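Local coordinates for soluble secreted antigen MPT53 (Mycobacterium tuberculosis, PDB 1LU4), which probably catalyses the oxidation of reduced, unfolded secreted proteins to form disulfide bonds, as a thioredoxin-family disulfide oxidoreductase, at residues A[27-32]-A[104-109]; A[59-64]-A[90-95]; A[38-43]-A[75-80]. All blocks are in the same frame, centred on the assembly; numbering follows the deposited sequence.

Contact 1. Residues A[27-32]-A[104-109]; sequences AVLWFW and VFYRAD
A27 and L29 each exchange two backbone hydrogen bonds with their partners, Y106 and V104. The shortest runs from Y106 N to A27 O, 2.8 Å. V28 and F105 form the non-hydrogen-bonded pair between them. Their side chains lie next to each other and point the same way. CG1 of V28 is anti to the backbone N (chi1 175°). This leaves CG2 beside that N, where it meets F105 CD1 at 3.8 Å, oblique to the ring. V131 of helix 124-133 packs on both residues.

Strands 27-32 and 102-106 are antiparallel neighbours in the mixed central sheet of the thioredoxin fold. V28 and F105 share one face of the sheet; A27, L29, V104 and Y106 lie on the other. L29 has CG beside its backbone N (chi1 -54°) and an extended second torsion (chi2 -179°). Its CD1 therefore reaches the edge of the Y106 ring, in the ring plane and 3.9 Å from CE2. The phenol end of Y106 is held from outside the two strands, by hydrogen bonds of OH to A1 N and Y95 OH. Farther along, V104 CG2 meets the edge of the F31 ring, 4.0 Å from CE1.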
ATOM      1  N   ALA A  27       8.937  -2.359  -5.051  1.00 10.22           N
ATOM      2  CA  ALA A  27       8.012  -1.611  -4.219  1.00  9.74           C
ATOM      3  C   ALA A  27       6.691  -2.366  -4.113  1.00  9.56           C
ATOM      4  O   ALA A  27       6.365  -3.195  -5.001  1.00 10.39           O
ATOM      5  CB  ALA A  27       7.795  -0.217  -4.829  1.00 10.86           C
ATOM      6  N   VAL A  28       5.937  -2.034  -3.097  1.00  9.15           N
ATOM      7  CA  VAL A  28       4.597  -2.604  -2.920  1.00  8.58           C
ATOM      8  C   VAL A  28       3.677  -1.423  -2.612  1.00  8.65           C
ATOM      9  O   VAL A  28       3.905  -0.683  -1.659  1.00  9.46           O
ATOM     10  CB  VAL A  28       4.564  -3.637  -1.784  1.00 10.03           C
ATOM     11  CG1 VAL A  28       3.117  -4.126  -1.536  1.00 12.20           C
ATOM     12  CG2 VAL A  28       5.478  -4.836  -2.022  1.00 11.39           C
ATOM     13  N   LEU A  29       2.586  -1.314  -3.416  1.00  7.96           N
ATOM     14  CA  LEU A  29       1.492  -0.429  -3.056  1.00  7.98           C
ATOM     15  C   LEU A  29       0.390  -1.255  -2.411  1.00  8.33           C
ATOM     16  O   LEU A  29       0.040  -2.335  -2.929  1.00  9.97           O
ATOM     17  CB  LEU A  29       0.898   0.281  -4.279  1.00  9.06           C
ATOM     18  CG  LEU A  29       1.870   1.046  -5.169  1.00 10.01           C
ATOM     19  CD1 LEU A  29       1.117   1.714  -6.309  1.00 11.76           C
ATOM     20  CD2 LEU A  29       2.733   2.044  -4.376  1.00 11.36           C
ATOM     21  N   TRP A  30      -0.170  -0.761  -1.314  1.00  7.95           N
ATOM     22  CA  TRP A  30      -1.244  -1.448  -0.634  1.00  7.86           C
ATOM     23  C   TRP A  30      -2.368  -0.455  -0.422  1.00  7.71           C
ATOM     24  O   TRP A  30      -2.226   0.523   0.313  1.00  8.56           O
ATOM     25  CB  TRP A  30      -0.765  -2.012   0.702  1.00  9.25           C
ATOM     26  CG  TRP A  30      -1.778  -2.808   1.470  1.00  8.24           C
ATOM     27  CD1 TRP A  30      -2.502  -3.889   1.041  1.00  9.35           C
ATOM     28  CD2 TRP A  30      -2.159  -2.637   2.848  1.00  8.52           C
ATOM     29  NE1 TRP A  30      -3.310  -4.381   2.028  1.00 10.14           N
ATOM     30  CE2 TRP A  30      -3.112  -3.629   3.142  1.00  9.20           C
ATOM     31  CE3 TRP A  30      -1.758  -1.720   3.834  1.00  9.41           C
ATOM     32  CZ2 TRP A  30      -3.687  -3.728   4.417  1.00 10.79           C
ATOM     33  CZ3 TRP A  30      -2.344  -1.828   5.116  1.00 10.76           C
ATOM     34  CH2 TRP A  30      -3.286  -2.826   5.357  1.00 11.03           C
ATOM     35  N   PHE A  31      -3.495  -0.718  -1.101  1.00  7.42           N
ATOM     36  CA  PHE A  31      -4.686   0.161  -1.021  1.00  8.43           C
ATOM     37  C   PHE A  31      -5.593  -0.352   0.040  1.00  7.52           C
ATOM     38  O   PHE A  31      -6.072  -1.509  -0.014  1.00  9.39           O
ATOM     39  CB  PHE A  31      -5.408   0.132  -2.395  1.00  8.64           C
ATOM     40  CG  PHE A  31      -4.585   0.750  -3.502  1.00  8.96           C
ATOM     41  CD1 PHE A  31      -3.609   0.024  -4.198  1.00 10.32           C
ATOM     42  CD2 PHE A  31      -4.782   2.094  -3.858  1.00 10.07           C
ATOM     43  CE1 PHE A  31      -2.882   0.622  -5.204  1.00 11.52           C
ATOM     44  CE2 PHE A  31      -4.026   2.688  -4.863  1.00 11.00           C
ATOM     45  CZ  PHE A  31      -3.051   1.968  -5.544  1.00 11.91           C
ATOM     46  N   TRP A  32      -5.853   0.475   1.044  1.00  7.95           N
ATOM     47  CA  TRP A  32      -6.619   0.028   2.239  1.00  7.71           C
ATOM     48  C   TRP A  32      -7.586   1.102   2.684  1.00  7.17           C
ATOM     49  O   TRP A  32      -7.525   2.281   2.323  1.00  7.83           O
ATOM     50  CB  TRP A  32      -5.615  -0.266   3.340  1.00  8.15           C
ATOM     51  CG  TRP A  32      -4.710   0.784   3.870  1.00  7.51           C
ATOM     52  CD1 TRP A  32      -3.470   1.079   3.394  1.00  7.75           C
ATOM     53  CD2 TRP A  32      -4.931   1.671   4.979  1.00  8.05           C
ATOM     54  NE1 TRP A  32      -2.875   2.089   4.114  1.00  7.99           N
ATOM     55  CE2 TRP A  32      -3.758   2.460   5.104  1.00  7.85           C
ATOM     56  CE3 TRP A  32      -5.984   1.862   5.871  1.00  9.38           C
ATOM     57  CZ2 TRP A  32      -3.605   3.434   6.099  1.00  8.12           C
ATOM     58  CZ3 TRP A  32      -5.833   2.827   6.852  1.00  9.43           C
ATOM     59  CH2 TRP A  32      -4.663   3.619   6.958  1.00  9.19           C
ATOM     60  N   VAL A 104      -0.249  -3.870  -5.341  1.00  9.38           N
ATOM     61  CA  VAL A 104       0.530  -3.823  -6.566  1.00 10.45           C
ATOM     62  C   VAL A 104       1.958  -4.112  -6.183  1.00  9.30           C
ATOM     63  O   VAL A 104       2.561  -3.378  -5.428  1.00 10.10           O
ATOM     64  CB  VAL A 104       0.392  -2.502  -7.316  1.00 11.26           C
ATOM     65  CG1 VAL A 104       1.158  -2.555  -8.620  1.00 14.23           C
ATOM     66  CG2 VAL A 104      -1.092  -2.091  -7.600  1.00 13.30           C
ATOM     67  N   PHE A 105       2.518  -5.183  -6.788  1.00 10.18           N
ATOM     68  CA  PHE A 105       3.871  -5.641  -6.506  1.00 10.74           C
ATOM     69  C   PHE A 105       4.764  -5.217  -7.658  1.00 10.41           C
ATOM     70  O   PHE A 105       4.624  -5.783  -8.776  1.00 12.45           O
ATOM     71  CB  PHE A 105       3.846  -7.160  -6.357  1.00 11.31           C
ATOM     72  CG  PHE A 105       3.130  -7.642  -5.125  1.00 11.08           C
ATOM     73  CD1 PHE A 105       3.741  -7.641  -3.890  1.00 11.86           C
ATOM     74  CD2 PHE A 105       1.800  -8.069  -5.243  1.00 11.36           C
ATOM     75  CE1 PHE A 105       3.081  -8.049  -2.774  1.00 12.46           C
ATOM     76  CE2 PHE A 105       1.110  -8.501  -4.119  1.00 12.83           C
ATOM     77  CZ  PHE A 105       1.761  -8.483  -2.895  1.00 12.53           C
ATOM     78  N   TYR A 106       5.649  -4.251  -7.460  1.00 11.14           N
ATOM     79  CA  TYR A 106       6.521  -3.736  -8.518  1.00 11.30           C
ATOM     80  C   TYR A 106       7.935  -4.272  -8.389  1.00 11.12           C
ATOM     81  O   TYR A 106       8.555  -4.255  -7.332  1.00 10.48           O
ATOM     82  CB  TYR A 106       6.678  -2.260  -8.345  1.00 11.67           C
ATOM     83  CG  TYR A 106       5.588  -1.372  -8.948  1.00 13.14           C
ATOM     84  CD1 TYR A 106       5.548  -1.193 -10.311  1.00 15.87           C
ATOM     85  CD2 TYR A 106       4.651  -0.774  -8.159  1.00 15.52           C
ATOM     86  CE1 TYR A 106       4.584  -0.404 -10.866  1.00 19.03           C
ATOM     87  CE2 TYR A 106       3.669   0.055  -8.724  1.00 16.64           C
ATOM     88  CZ  TYR A 106       3.646   0.222 -10.075  1.00 19.31           C
ATOM     89  OH  TYR A 106       2.676   1.031 -10.630  1.00 26.37           O
ATOM     90  N   ARG A 107       8.424  -4.757  -9.525  1.00 12.71           N
ATOM     91  CA  ARG A 107       9.840  -5.007  -9.686  1.00 14.45           C
ATOM     92  C   ARG A 107      10.551  -3.699 -10.046  1.00 14.13           C
ATOM     93  O   ARG A 107       9.930  -2.741 -10.506  1.00 16.20           O
ATOM     94  CB  ARG A 107      10.117  -6.026 -10.800  1.00 15.48           C
ATOM     95  CG  ARG A 107       9.544  -7.413 -10.444  1.00 20.96           C
ATOM     96  CD  ARG A 107       9.990  -8.363 -11.570  1.00 26.89           C
ATOM     97  NE  ARG A 107      11.427  -8.582 -11.578  1.00 32.24           N
ATOM     98  CZ  ARG A 107      12.033  -9.549 -10.892  1.00 32.52           C
ATOM     99  NH1 ARG A 107      11.303 -10.378 -10.145  1.00 44.51           N
ATOM    100  NH2 ARG A 107      13.347  -9.664 -10.970  1.00 54.92           N
ATOM    101  N   ALA A 108      11.892  -3.685  -9.852  1.00 16.11           N
ATOM    102  CA  ALA A 108      12.685  -2.502 -10.190  1.00 16.60           C
ATOM    103  C   ALA A 108      12.584  -2.167 -11.666  1.00 20.76           C
ATOM    104  O   ALA A 108      12.719  -1.015 -12.046  1.00 25.32           O
ATOM    105  CB  ALA A 108      14.158  -2.761  -9.803  1.00 17.63           C
ATOM    106  N   ASP A 109      12.308  -3.173 -12.511  1.00 23.19           N
ATOM    107  CA  ASP A 109      12.211  -2.886 -13.954  1.00 27.64           C
ATOM    108  C   ASP A 109      10.868  -2.306 -14.373  1.00 27.56           C
ATOM    109  O   ASP A 109      10.684  -2.049 -15.548  1.00 34.20           O
ATOM    110  CB  ASP A 109      12.484  -4.150 -14.747  1.00 32.49           C
ATOM    111  CG  ASP A 109      11.392  -5.191 -14.641  1.00 30.11           C
ATOM    112  OD1 ASP A 109      10.361  -5.022 -13.997  1.00 25.45           O
ATOM    113  OD2 ASP A 109      11.598  -6.237 -15.299  1.00 39.22           O
TER

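Contact 2. Residues A[59-64]-A[90-95]; sequences VGIATR and VIWARY
I61 and I91 meet through their apolar side chains, which cross at about a right angle. I61 CG1 lies beside its backbone N (chi1 -54°), and the chain beyond it is extended. This carries CD1 to within 3.9 Å of I91 CG2. The other branch of I61, CG2, touches the indole of W92, 3.7 Å from CD1. Here the two side chains run past each other in opposite directions.

W92 has two deposited conformers, so the fine detail of the one described is doubtful. In this conformer T63 gives a CH-pi contact. Its CG2 sits over one indole face, 3.5 Å from the centroid of the W92 five-membered ring. T63 OG1 is anti to the backbone N (chi1 -167°). That turns the methyl, not the hydroxyl, onto the ring.

The polar contact is slight. W92 NE1 gives a weak, bent hydrogen bond to I61 O, 3.3 Å long. The carbonyl oxygen lies at the edge of the indole. D86 adds further hydrogen bonds around the contact: its backbone O accepts from T63 OG1, and its carboxylate accepts from I91 N and W92 N.

Beyond the two segments, the W92 ring meets F31 edge-to-face. The short helix 90-94 packs across the end of strand 57-62, the axes of the two segments 9.2 Å apart and at 110°. It lies on the F31 and I61 face of a thioredoxin-fold sheet, with the W92 side chain near, but not touching, C36 and C39, the CxxC pair predicted to be redox-active.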
ATOM      1  N   VAL A  59       4.290   1.316   0.314  1.00  8.62           N
ATOM      2  CA  VAL A  59       3.486   2.516   0.422  1.00  8.17           C
ATOM      3  C   VAL A  59       2.053   2.086   0.529  1.00  7.46           C
ATOM      4  O   VAL A  59       1.492   1.465  -0.359  1.00  8.85           O
ATOM      5  CB  VAL A  59       3.691   3.438  -0.779  1.00  8.80           C
ATOM      6  CG1 VAL A  59       2.841   4.707  -0.660  1.00 10.24           C
ATOM      7  CG2 VAL A  59       5.174   3.784  -0.933  1.00 10.77           C
ATOM      8  N   GLY A  60       1.449   2.473   1.663  1.00  7.86           N
ATOM      9  CA  GLY A  60      -0.004   2.278   1.829  1.00  7.96           C
ATOM     10  C   GLY A  60      -0.734   3.492   1.266  1.00  7.81           C
ATOM     11  O   GLY A  60      -0.232   4.618   1.345  1.00  8.57           O
ATOM     12  N   ILE A  61      -1.928   3.274   0.734  1.00  7.87           N
ATOM     13  CA  ILE A  61      -2.695   4.342   0.116  1.00  7.91           C
ATOM     14  C   ILE A  61      -4.126   4.169   0.650  1.00  7.48           C
ATOM     15  O   ILE A  61      -4.813   3.191   0.316  1.00  8.89           O
ATOM     16  CB  ILE A  61      -2.641   4.308  -1.424  1.00  9.89           C
ATOM     17  CG1 ILE A  61      -1.173   4.310  -1.908  1.00 11.66           C
ATOM     18  CG2 ILE A  61      -3.433   5.468  -1.979  1.00 13.42           C
ATOM     19  CD1 ILE A  61      -0.915   4.152  -3.365  1.00 21.34           C
ATOM     20  N   ALA A  62      -4.538   5.098   1.509  1.00  7.78           N
ATOM     21  CA  ALA A  62      -5.834   4.954   2.197  1.00  8.28           C
ATOM     22  C   ALA A  62      -6.810   5.962   1.614  1.00  8.58           C
ATOM     23  O   ALA A  62      -6.458   7.071   1.182  1.00  8.93           O
ATOM     24  CB  ALA A  62      -5.652   5.257   3.695  1.00 10.04           C
ATOM     25  N   THR A  63      -8.098   5.593   1.640  1.00  9.43           N
ATOM     26  CA  THR A  63      -9.142   6.536   1.221  1.00  9.43           C
ATOM     27  C   THR A  63     -10.439   6.151   1.972  1.00  9.76           C
ATOM     28  O   THR A  63     -10.500   5.179   2.712  1.00 10.81           O
ATOM     29  CB  THR A  63      -9.321   6.520  -0.285  1.00 11.54           C
ATOM     30  OG1 THR A  63     -10.144   7.678  -0.682  1.00 12.82           O
ATOM     31  CG2 THR A  63      -9.984   5.265  -0.815  1.00 14.32           C
ATOM     32  N   ARG A  64     -11.444   6.971   1.758  1.00 10.67           N
ATOM     33  CA  ARG A  64     -12.817   6.732   2.304  1.00 11.32           C
ATOM     34  C   ARG A  64     -12.805   6.736   3.818  1.00 10.32           C
ATOM     35  O   ARG A  64     -13.596   6.006   4.441  1.00 10.93           O
ATOM     36  CB  ARG A  64     -13.428   5.461   1.748  1.00 11.64           C
ATOM     37  CG  ARG A  64     -13.755   5.615   0.252  1.00 18.32           C
ATOM     38  CD  ARG A  64     -14.638   4.481  -0.102  1.00 21.86           C
ATOM     39  NE  ARG A  64     -15.991   4.624   0.232  1.00 20.22           N
ATOM     40  CZ  ARG A  64     -16.877   3.627   0.122  1.00 21.52           C
ATOM     41  NH1 ARG A  64     -16.514   2.441  -0.261  1.00 21.45           N
ATOM     42  NH2 ARG A  64     -18.116   3.792   0.413  1.00 21.90           N
ATOM     43  N   VAL A  90      -7.968  10.096  -5.934  1.00 11.12           N
ATOM     44  CA  VAL A  90      -7.311  10.300  -7.217  1.00 11.11           C
ATOM     45  C   VAL A  90      -6.269   9.229  -7.523  1.00  9.82           C
ATOM     46  O   VAL A  90      -6.172   8.764  -8.650  1.00 10.78           O
ATOM     47  CB  VAL A  90      -6.730  11.730  -7.249  1.00 13.00           C
ATOM     48  CG1 VAL A  90      -5.773  11.969  -8.421  1.00 15.42           C
ATOM     49  CG2 VAL A  90      -7.861  12.778  -7.294  1.00 15.83           C
ATOM     50  N   ILE A  91      -5.474   8.851  -6.509  1.00 10.16           N
ATOM     51  CA  ILE A  91      -4.493   7.779  -6.795  1.00  9.82           C
ATOM     52  C   ILE A  91      -5.190   6.455  -6.949  1.00  8.73           C
ATOM     53  O   ILE A  91      -4.846   5.644  -7.839  1.00 10.13           O
ATOM     54  CB  ILE A  91      -3.403   7.721  -5.674  1.00 11.33           C
ATOM     55  CG1 ILE A  91      -2.728   9.103  -5.514  1.00 13.75           C
ATOM     56  CG2 ILE A  91      -2.430   6.615  -5.949  1.00 12.45           C
ATOM     57  CD1 ILE A  91      -1.933   9.116  -4.197  1.00 18.17           C
ATOM     58  N   TRP A  92      -6.216   6.180  -6.150  1.00  9.61           N
ATOM     59  CA  TRP A  92      -6.980   4.950  -6.287  1.00 10.01           C
ATOM     60  C   TRP A  92      -7.469   4.671  -7.627  1.00 11.39           C
ATOM     61  O   TRP A  92      -7.499   3.780  -8.384  1.00 10.90           O
ATOM     62  CB  TRP A  92      -8.150   4.853  -5.366  0.52 11.41           C
ATOM     63  CG  TRP A  92      -7.742   4.473  -4.006  0.52  9.78           C
ATOM     64  CD1 TRP A  92      -6.864   5.110  -3.187  0.52 10.59           C
ATOM     65  CD2 TRP A  92      -8.223   3.329  -3.284  0.52 10.27           C
ATOM     66  NE1 TRP A  92      -6.754   4.503  -2.046  0.52  8.77           N
ATOM     67  CE2 TRP A  92      -7.567   3.394  -2.038  0.52  9.63           C
ATOM     68  CE3 TRP A  92      -9.102   2.264  -3.490  0.52 12.92           C
ATOM     69  CZ2 TRP A  92      -7.626   2.557  -0.902  0.52  7.50           C
ATOM     70  CZ3 TRP A  92      -9.241   1.372  -2.427  0.52 12.74           C
ATOM     71  CH2 TRP A  92      -8.531   1.555  -1.244  0.52 13.15           C
ATOM     72  N   ALA A  93      -7.806   5.910  -8.217  1.00  9.97           N
ATOM     73  CA  ALA A  93      -8.637   6.089  -9.866  1.00 12.04           C
ATOM     74  C   ALA A  93      -7.463   5.753 -10.723  1.00 11.11           C
ATOM     75  O   ALA A  93      -7.678   5.040 -11.687  1.00 12.49           O
ATOM     76  CB  ALA A  93      -9.228   7.379  -9.970  1.00 14.03           C
ATOM     77  N   ARG A  94      -6.252   6.247 -10.473  1.00 12.57           N
ATOM     78  CA  ARG A  94      -5.127   6.086 -11.388  1.00 13.52           C
ATOM     79  C   ARG A  94      -4.822   4.611 -11.525  1.00 14.57           C
ATOM     80  O   ARG A  94      -4.392   4.163 -12.583  1.00 16.13           O
ATOM     81  CB  ARG A  94      -3.975   6.984 -10.895  1.00 16.74           C
ATOM     82  CG  ARG A  94      -2.711   6.885 -11.736  1.00 23.42           C
ATOM     83  CD  ARG A  94      -1.744   7.779 -10.932  1.00 33.78           C
ATOM     84  NE  ARG A  94      -1.843   9.099 -11.512  1.00 47.16           N
ATOM     85  CZ  ARG A  94      -1.180   9.656 -12.505  1.00 38.64           C
ATOM     86  NH1 ARG A  94      -0.219   9.042 -13.182  1.00 34.35           N
ATOM     87  NH2 ARG A  94      -1.504  10.894 -12.817  1.00 37.14           N
ATOM     88  N   TYR A  95      -5.020   3.860 -10.428  1.00 13.98           N
ATOM     89  CA  TYR A  95      -4.703   2.479 -10.395  1.00 18.08           C
ATOM     90  C   TYR A  95      -5.914   1.640 -10.636  1.00 16.99           C
ATOM     91  O   TYR A  95      -5.699   0.433 -10.472  1.00 27.85           O
ATOM     92  CB  TYR A  95      -4.064   2.083  -9.009  1.00 19.64           C
ATOM     93  CG  TYR A  95      -2.586   2.425  -9.131  1.00 19.28           C
ATOM     94  CD1 TYR A  95      -1.726   1.444  -9.643  1.00 22.99           C
ATOM     95  CD2 TYR A  95      -2.109   3.681  -8.800  1.00 19.44           C
ATOM     96  CE1 TYR A  95      -0.375   1.684  -9.788  1.00 21.55           C
ATOM     97  CE2 TYR A  95      -0.746   3.954  -8.960  1.00 19.80           C
ATOM     98  CZ  TYR A  95       0.087   2.930  -9.452  1.00 21.05           C
ATOM     99  OH  TYR A  95       1.391   3.285  -9.599  1.00 24.52           O
TER

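Contact 3. Residues A[38-43]-A[75-80]; sequences FCNAEA and SKYNLN
This is a helix-to-helix contact, partly buried, on one side of the central sheet of the thioredoxin fold. It joins the early turns of helix 37-52, which carries C39 of the thioredoxin-type CxxC pair, to the end of helix 67-77. C36 and C39 are free thiols here, not a disulfide. Helix 67-77 closes with a Schellman motif in which N78 takes a positive phi.

Y77 carries most of the contact. Its CG lies beside the backbone N (chi1 -62°), which lays the ring against A43. A43 CB sits over one face, offset toward the rim, and makes a CH-pi contact 3.7 Å from the ring centroid. The aliphatic part of K76 covers the opposite face, with CG over the ring centre.

N40 crosses Y77 at about a right angle. Its amide plane stands 75° from the ring plane, and its CB is 3.5 Å from Y77 OH. F73 touches C39, N40, A43 and L79 and meets the Y77 ring edge-to-face. Past the helix end, L79 turns back toward helix 37-52, and its CD2 rests 3.4 Å from A43 O.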
ATOM      1  N   PHE A  38     -10.968  -7.053   6.101  1.00  9.72           N
ATOM      2  CA  PHE A  38      -9.913  -7.737   5.365  1.00  9.77           C
ATOM      3  C   PHE A  38      -8.631  -6.936   5.489  1.00  9.26           C
ATOM      4  O   PHE A  38      -7.561  -7.508   5.709  1.00 10.11           O
ATOM      5  CB  PHE A  38     -10.315  -7.960   3.913  1.00 11.05           C
ATOM      6  CG  PHE A  38     -11.572  -8.791   3.781  1.00 11.46           C
ATOM      7  CD1 PHE A  38     -11.490 -10.168   3.783  1.00 12.95           C
ATOM      8  CD2 PHE A  38     -12.845  -8.159   3.657  1.00 12.36           C
ATOM      9  CE1 PHE A  38     -12.645 -10.955   3.647  1.00 15.67           C
ATOM     10  CE2 PHE A  38     -13.975  -8.947   3.540  1.00 15.22           C
ATOM     11  CZ  PHE A  38     -13.870 -10.331   3.557  1.00 15.11           C
ATOM     12  N   CYS A  39      -8.706  -5.605   5.393  1.00  9.15           N
ATOM     13  CA  CYS A  39      -7.551  -4.768   5.584  1.00  9.18           C
ATOM     14  C   CYS A  39      -7.012  -4.922   7.006  1.00  8.06           C
ATOM     15  O   CYS A  39      -5.789  -4.985   7.209  1.00  8.66           O
ATOM     16  CB  CYS A  39      -7.878  -3.311   5.299  1.00  8.88           C
ATOM     17  SG  CYS A  39      -8.249  -2.939   3.563  1.00  9.68           S
ATOM     18  N   ASN A  40      -7.904  -4.983   7.959  1.00  8.75           N
ATOM     19  CA  ASN A  40      -7.495  -5.156   9.343  1.00  8.74           C
ATOM     20  C   ASN A  40      -6.806  -6.499   9.524  1.00  8.44           C
ATOM     21  O   ASN A  40      -5.813  -6.589  10.255  1.00  9.92           O
ATOM     22  CB  ASN A  40      -8.698  -5.100  10.302  1.00  9.52           C
ATOM     23  CG  ASN A  40      -9.069  -3.660  10.594  1.00  9.75           C
ATOM     24  OD1 ASN A  40      -9.799  -2.982   9.788  1.00 12.37           O
ATOM     25  ND2 ASN A  40      -8.614  -3.188  11.707  1.00  8.86           N
ATOM     26  N   ALA A  41      -7.285  -7.578   8.872  1.00  9.74           N
ATOM     27  CA  ALA A  41      -6.646  -8.897   8.953  1.00 10.25           C
ATOM     28  C   ALA A  41      -5.291  -8.884   8.310  1.00  9.92           C
ATOM     29  O   ALA A  41      -4.370  -9.555   8.792  1.00 13.26           O
ATOM     30  CB  ALA A  41      -7.550  -9.932   8.335  1.00 11.61           C
ATOM     31  N   GLU A  42      -5.102  -8.197   7.223  1.00  9.51           N
ATOM     32  CA  GLU A  42      -3.816  -8.123   6.530  1.00  9.79           C
ATOM     33  C   GLU A  42      -2.811  -7.214   7.191  1.00  8.96           C
ATOM     34  O   GLU A  42      -1.593  -7.455   7.032  1.00 10.23           O
ATOM     35  CB  GLU A  42      -4.024  -7.594   5.104  1.00 10.17           C
ATOM     36  CG  GLU A  42      -4.726  -8.615   4.211  1.00 10.65           C
ATOM     37  CD  GLU A  42      -4.907  -8.137   2.803  1.00 10.42           C
ATOM     38  OE1 GLU A  42      -4.654  -6.970   2.500  1.00 13.54           O
ATOM     39  OE2 GLU A  42      -5.325  -9.014   1.973  1.00 12.57           O
ATOM     40  N   ALA A  43      -3.222  -6.202   7.931  1.00  8.55           N
ATOM     41  CA  ALA A  43      -2.324  -5.174   8.423  1.00  8.60           C
ATOM     42  C   ALA A  43      -1.162  -5.753   9.248  1.00  8.75           C
ATOM     43  O   ALA A  43      -0.025  -5.290   9.029  1.00  9.11           O
ATOM     44  CB  ALA A  43      -3.055  -4.140   9.236  1.00  8.97           C
ATOM     45  N   SER A  75      -1.269   3.187  13.567  1.00  8.56           N
ATOM     46  CA  SER A  75      -0.685   3.050  14.922  1.00  9.25           C
ATOM     47  C   SER A  75      -0.970   1.682  15.499  1.00  9.36           C
ATOM     48  O   SER A  75      -0.095   1.046  16.069  1.00 10.99           O
ATOM     49  CB  SER A  75      -1.228   4.123  15.844  1.00 11.19           C
ATOM     50  OG  SER A  75      -0.754   5.395  15.439  1.00 11.99           O
ATOM     51  N   LYS A  76      -2.222   1.215  15.430  1.00  9.58           N
ATOM     52  CA  LYS A  76      -2.627  -0.061  15.992  1.00 10.42           C
ATOM     53  C   LYS A  76      -1.829  -1.229  15.434  1.00  8.90           C
ATOM     54  O   LYS A  76      -1.495  -2.128  16.181  1.00 10.06           O
ATOM     55  CB  LYS A  76      -4.125  -0.264  15.712  1.00 12.95           C
ATOM     56  CG  LYS A  76      -4.699  -1.616  16.147  1.00 14.38           C
ATOM     57  CD  LYS A  76      -6.205  -1.607  15.880  1.00 18.39           C
ATOM     58  CE  LYS A  76      -6.742  -2.989  16.317  1.00 30.01           C
ATOM     59  NZ  LYS A  76      -8.189  -3.005  16.040  1.00 48.54           N
ATOM     60  N   TYR A  77      -1.548  -1.177  14.116  1.00  8.59           N
ATOM     61  CA  TYR A  77      -0.892  -2.272  13.462  1.00  8.54           C
ATOM     62  C   TYR A  77       0.574  -2.013  13.195  1.00  8.49           C
ATOM     63  O   TYR A  77       1.245  -2.867  12.592  1.00  9.68           O
ATOM     64  CB  TYR A  77      -1.623  -2.654  12.155  1.00  9.38           C
ATOM     65  CG  TYR A  77      -3.035  -3.109  12.431  1.00  8.74           C
ATOM     66  CD1 TYR A  77      -3.258  -4.292  13.120  1.00  9.59           C
ATOM     67  CD2 TYR A  77      -4.146  -2.397  11.991  1.00  9.45           C
ATOM     68  CE1 TYR A  77      -4.538  -4.777  13.388  1.00 11.47           C
ATOM     69  CE2 TYR A  77      -5.441  -2.856  12.255  1.00 10.01           C
ATOM     70  CZ  TYR A  77      -5.622  -4.032  12.931  1.00 10.14           C
ATOM     71  OH  TYR A  77      -6.882  -4.504  13.233  1.00 11.60           O
ATOM     72  N   ASN A  78       1.094  -0.902  13.680  1.00  8.56           N
ATOM     73  CA  ASN A  78       2.544  -0.630  13.549  1.00  8.91           C
ATOM     74  C   ASN A  78       2.984  -0.698  12.101  1.00  8.28           C
ATOM     75  O   ASN A  78       3.942  -1.371  11.718  1.00  9.29           O
ATOM     76  CB  ASN A  78       3.327  -1.643  14.399  1.00 11.80           C
ATOM     77  CG  ASN A  78       4.706  -1.146  14.678  1.00 15.34           C
ATOM     78  OD1 ASN A  78       5.095  -0.048  14.256  1.00 22.61           O
ATOM     79  ND2 ASN A  78       5.489  -1.943  15.386  1.00 19.52           N
ATOM     80  N   LEU A  79       2.292   0.056  11.235  1.00  8.98           N
ATOM     81  CA  LEU A  79       2.646   0.094   9.797  1.00  9.16           C
ATOM     82  C   LEU A  79       3.737   1.116   9.588  1.00  9.87           C
ATOM     83  O   LEU A  79       3.493   2.288   9.338  1.00 10.66           O
ATOM     84  CB  LEU A  79       1.414   0.405   8.937  1.00  9.54           C
ATOM     85  CG  LEU A  79       0.251  -0.556   9.137  1.00 10.15           C
ATOM     86  CD1 LEU A  79      -0.931  -0.183   8.231  1.00 12.33           C
ATOM     87  CD2 LEU A  79       0.644  -1.968   8.794  1.00 14.31           C
ATOM     88  N   ASN A  80       4.993   0.646   9.754  1.00 10.01           N
ATOM     89  CA  ASN A  80       6.124   1.563   9.716  1.00  9.09           C
ATOM     90  C   ASN A  80       6.647   1.764   8.307  1.00  9.70           C
ATOM     91  O   ASN A  80       7.780   1.352   7.933  1.00 11.40           O
ATOM     92  CB  ASN A  80       7.245   1.010  10.619  1.00 10.69           C
ATOM     93  CG  ASN A  80       8.418   1.961  10.716  1.00 11.90           C
ATOM     94  OD1 ASN A  80       8.250   3.172  10.610  1.00 15.71           O
ATOM     95  ND2 ASN A  80       9.584   1.435  10.944  1.00 13.98           N
TER

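After the small hairpin of strands 8-10 and 16-18, strand 27-32 opens contact 1, which closes the longest loop when 104-109 returns beside it. Contacts 2 and 3 both nest inside that loop. Helix 37-52 follows, then strand 57-62 and helix 67-77. Contact 3 closes when 75-80 reaches back to 38-43. Contact 2 closes later, at helix 90-94, so the two loops cross. Contacts 1 and 2 share the sheet, since strands 27-32 and 57-62 are neighbours, joined by a hydrogen bond between W30 O and I61 N, 2.8 Å. Contact 3 meets contact 1 through a hydrogen bond from W30 NE1 to E42 OE1. Contacts 2 and 3 do not touch; their nearest atoms are about 7 Å apart.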